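Local coordinates for protein TqaA (Penicillium aethiopicum, PDB 5DLK) that probably acts, through this terminal condensation-like domain of a fungal nonribosomal peptide synthetase, in macrocyclizing a peptide delivered on a phosphopantetheine arm, at residues Leu79-Cys88 with Leu161-Leu172. Numbering follows the deposited sequence.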
# COMPACT_ATOMS: atom_id res chain seq x y z
N LEU A 79 -23.89 12.61 -18.67
CA LEU A 79 -22.54 13.01 -18.28
C LEU A 79 -22.26 14.47 -18.57
O LEU A 79 -22.53 14.96 -19.67
CB LEU A 79 -21.49 12.13 -18.98
CG LEU A 79 -20.05 12.43 -18.55
CD1 LEU A 79 -19.87 12.23 -17.04
CD2 LEU A 79 -19.04 11.59 -19.34
N ASN A 80 -21.72 15.17 -17.59
CA ASN A 80 -21.33 16.56 -17.76
C ASN A 80 -19.81 16.66 -17.83
O ASN A 80 -19.13 16.63 -16.80
CB ASN A 80 -21.89 17.41 -16.62
CG ASN A 80 -21.67 18.89 -16.81
OD1 ASN A 80 -20.69 19.32 -17.43
ND2 ASN A 80 -22.58 19.69 -16.27
N MET A 81 -19.28 16.79 -19.04
CA MET A 81 -17.83 16.77 -19.26
C MET A 81 -17.09 17.90 -18.55
O MET A 81 -16.00 17.68 -18.00
CB MET A 81 -17.52 16.79 -20.75
CG MET A 81 -17.96 15.54 -21.48
SD MET A 81 -16.90 14.10 -21.20
CE MET A 81 -15.46 14.54 -22.17
N ASP A 82 -17.66 19.10 -18.53
CA ASP A 82 -17.02 20.21 -17.83
C ASP A 82 -16.96 19.96 -16.32
O ASP A 82 -15.96 20.29 -15.67
CB ASP A 82 -17.75 21.53 -18.10
CG ASP A 82 -17.31 22.18 -19.39
OD1 ASP A 82 -16.31 21.71 -19.98
OD2 ASP A 82 -17.95 23.17 -19.82
N ARG A 83 -18.02 19.40 -15.76
CA ARG A 83 -18.06 19.12 -14.34
C ARG A 83 -17.07 18.01 -13.98
O ARG A 83 -16.43 18.06 -12.94
CB ARG A 83 -19.48 18.72 -13.90
CG ARG A 83 -19.65 18.61 -12.39
CD ARG A 83 -20.76 19.52 -11.91
NE ARG A 83 -22.01 19.20 -12.57
CZ ARG A 83 -23.12 19.93 -12.46
NH1 ARG A 83 -23.12 21.03 -11.72
NH2 ARG A 83 -24.22 19.57 -13.11
N LEU A 84 -16.96 17.02 -14.86
CA LEU A 84 -15.96 15.98 -14.71
C LEU A 84 -14.56 16.59 -14.63
O LEU A 84 -13.79 16.27 -13.72
CB LEU A 84 -16.06 14.99 -15.87
CG LEU A 84 -15.70 13.53 -15.61
CD1 LEU A 84 -16.54 12.95 -14.46
CD2 LEU A 84 -15.90 12.74 -16.89
N ARG A 85 -14.25 17.48 -15.57
CA ARG A 85 -12.95 18.15 -15.61
C ARG A 85 -12.65 18.95 -14.34
O ARG A 85 -11.56 18.86 -13.80
CB ARG A 85 -12.87 19.10 -16.81
CG ARG A 85 -12.73 18.42 -18.15
CD ARG A 85 -12.64 19.45 -19.28
NE ARG A 85 -12.87 18.79 -20.55
CZ ARG A 85 -14.01 18.83 -21.23
NH1 ARG A 85 -15.02 19.57 -20.79
NH2 ARG A 85 -14.12 18.16 -22.36
N GLU A 86 -13.62 19.74 -13.89
CA GLU A 86 -13.41 20.58 -12.71
C GLU A 86 -13.33 19.77 -11.42
O GLU A 86 -12.76 20.22 -10.43
CB GLU A 86 -14.52 21.62 -12.59
CG GLU A 86 -14.66 22.52 -13.80
CD GLU A 86 -16.06 23.10 -13.94
OE1 GLU A 86 -16.80 23.13 -12.93
OE2 GLU A 86 -16.41 23.52 -15.06
N THR A 87 -13.92 18.58 -11.44
CA THR A 87 -13.88 17.71 -10.26
C THR A 87 -12.45 17.19 -10.04
O THR A 87 -11.99 17.10 -8.89
CB THR A 87 -14.86 16.54 -10.41
OG1 THR A 87 -16.19 17.06 -10.53
CG2 THR A 87 -14.79 15.60 -9.21
N CYS A 88 -11.74 16.89 -11.13
CA CYS A 88 -10.32 16.54 -11.05
C CYS A 88 -9.53 17.66 -10.36
O CYS A 88 -8.69 17.41 -9.49
CB CYS A 88 -9.75 16.28 -12.44
SG CYS A 88 -10.53 14.90 -13.33
N LEU A 161 -8.95 11.74 -20.02
CA LEU A 161 -10.36 11.62 -20.35
C LEU A 161 -10.46 11.27 -21.83
O LEU A 161 -10.05 12.06 -22.67
CB LEU A 161 -11.08 12.94 -20.05
CG LEU A 161 -12.60 12.97 -20.02
CD1 LEU A 161 -13.10 11.88 -19.08
CD2 LEU A 161 -13.06 14.34 -19.53
N VAL A 162 -10.95 10.07 -22.12
CA VAL A 162 -10.98 9.57 -23.50
C VAL A 162 -12.43 9.36 -23.93
O VAL A 162 -13.15 8.59 -23.32
CB VAL A 162 -10.17 8.25 -23.63
CG1 VAL A 162 -10.21 7.73 -25.05
CG2 VAL A 162 -8.73 8.48 -23.21
N SER A 163 -12.84 10.06 -24.99
CA SER A 163 -14.26 10.14 -25.35
C SER A 163 -14.57 9.61 -26.74
O SER A 163 -13.82 9.83 -27.68
CB SER A 163 -14.74 11.60 -25.29
OG SER A 163 -14.60 12.14 -23.99
N CYS A 164 -15.70 8.91 -26.85
CA CYS A 164 -16.31 8.65 -28.16
C CYS A 164 -17.02 9.91 -28.63
O CYS A 164 -17.49 10.70 -27.81
CB CYS A 164 -17.30 7.49 -28.07
SG CYS A 164 -16.59 5.91 -27.59
N PRO A 165 -17.13 10.09 -29.97
CA PRO A 165 -17.75 11.27 -30.59
C PRO A 165 -19.01 11.85 -29.92
O PRO A 165 -19.14 13.07 -29.86
CB PRO A 165 -18.08 10.75 -31.99
CG PRO A 165 -16.91 9.89 -32.30
CD PRO A 165 -16.53 9.21 -30.98
N GLY A 166 -19.92 11.03 -29.42
CA GLY A 166 -21.08 11.59 -28.73
C GLY A 166 -20.89 12.01 -27.27
O GLY A 166 -21.82 12.55 -26.65
N ASN A 167 -19.71 11.77 -26.71
CA ASN A 167 -19.46 11.95 -25.26
C ASN A 167 -20.45 11.19 -24.39
O ASN A 167 -20.72 11.59 -23.25
CB ASN A 167 -19.48 13.44 -24.88
CG ASN A 167 -18.25 14.18 -25.35
OD1 ASN A 167 -17.22 13.58 -25.62
ND2 ASN A 167 -18.37 15.50 -25.47
N GLU A 168 -20.99 10.08 -24.90
CA GLU A 168 -21.89 9.24 -24.12
C GLU A 168 -21.24 7.89 -23.80
O GLU A 168 -21.86 6.99 -23.23
CB GLU A 168 -23.22 9.06 -24.86
CG GLU A 168 -23.87 10.39 -25.22
CD GLU A 168 -25.26 10.26 -25.82
OE1 GLU A 168 -25.55 9.21 -26.44
OE2 GLU A 168 -26.06 11.21 -25.67
N HIS A 169 -19.98 7.76 -24.21
CA HIS A 169 -19.12 6.65 -23.84
C HIS A 169 -17.73 7.24 -23.64
O HIS A 169 -17.08 7.68 -24.59
CB HIS A 169 -19.11 5.55 -24.91
CG HIS A 169 -18.20 4.40 -24.59
ND1 HIS A 169 -18.13 3.28 -25.39
CD2 HIS A 169 -17.34 4.19 -23.57
CE1 HIS A 169 -17.25 2.43 -24.88
NE2 HIS A 169 -16.75 2.96 -23.77
N VAL A 170 -17.29 7.26 -22.38
CA VAL A 170 -16.10 8.00 -21.99
C VAL A 170 -15.31 7.17 -20.97
O VAL A 170 -15.92 6.47 -20.17
CB VAL A 170 -16.52 9.37 -21.41
CG1 VAL A 170 -15.51 9.91 -20.45
CG2 VAL A 170 -16.82 10.38 -22.52
N VAL A 171 -13.98 7.21 -21.02
CA VAL A 171 -13.18 6.60 -19.94
C VAL A 171 -12.38 7.69 -19.24
O VAL A 171 -11.68 8.46 -19.89
CB VAL A 171 -12.22 5.50 -20.46
CG1 VAL A 171 -11.34 4.94 -19.31
CG2 VAL A 171 -13.01 4.36 -21.11
N LEU A 172 -12.52 7.75 -17.92
CA LEU A 172 -11.73 8.66 -17.10
C LEU A 172 -10.67 7.83 -16.40
O LEU A 172 -11.01 6.82 -15.81
CB LEU A 172 -12.61 9.36 -16.08
CG LEU A 172 -11.91 10.08 -14.92
CD1 LEU A 172 -11.21 11.33 -15.41
CD2 LEU A 172 -12.91 10.39 -13.83
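Helix 81-88 runs along the hairpin formed by strands 161-163 and 169-172, nearly antiparallel to the first (165°) and almost parallel to the second (3°), with its axis 11.4 Å from that of strand 161-163. The hairpin strands pair through reciprocal V162 and V171 backbone bonds and close in a type I turn from C164 to N167. N80 caps the helix, its OD1 accepting from R83 N.

M81 carries the centre of the contact. Its CG is anti to the carbonyl carbon (chi1 -66°), and bends at the next two torsions fold the thioether against the strands. The methyl CE packs against L161 CD2 at 3.6 Å and lies 3.1 Å from S163 OG, while SD meets V170 CG2 tip to tip at 3.9 Å. N167, near the turn, crosses the M81 chain at about a right angle, its amide alongside CG. Shortening M81 to an alanine would remove the thioether and would probably open a gap between L161, S163 and V170, leaving the N167 side chain less restrained.

Just before the helix, L79 crosses V170 at about a right angle, its CD2 3.9 Å from V170 CB. One helical turn beyond M81, L84 slants over L161, with CD2 3.7 Å from L161 CD1; a turn later C88 SG lies 4.2 Å from L172 CD1. R85 lays its aliphatic CG near L161, while its guanidinium forms salt bridges with D82 and with E123 on edge strand 122-125.

The helix thus packs on one face of the mixed five-stranded sheet of the condensation fold, while V162 and H169 on the other face meet helix 132-144. Helix 186-197 lies beside helix 81-94, its Y197 touching L79 and its F193 touching L172.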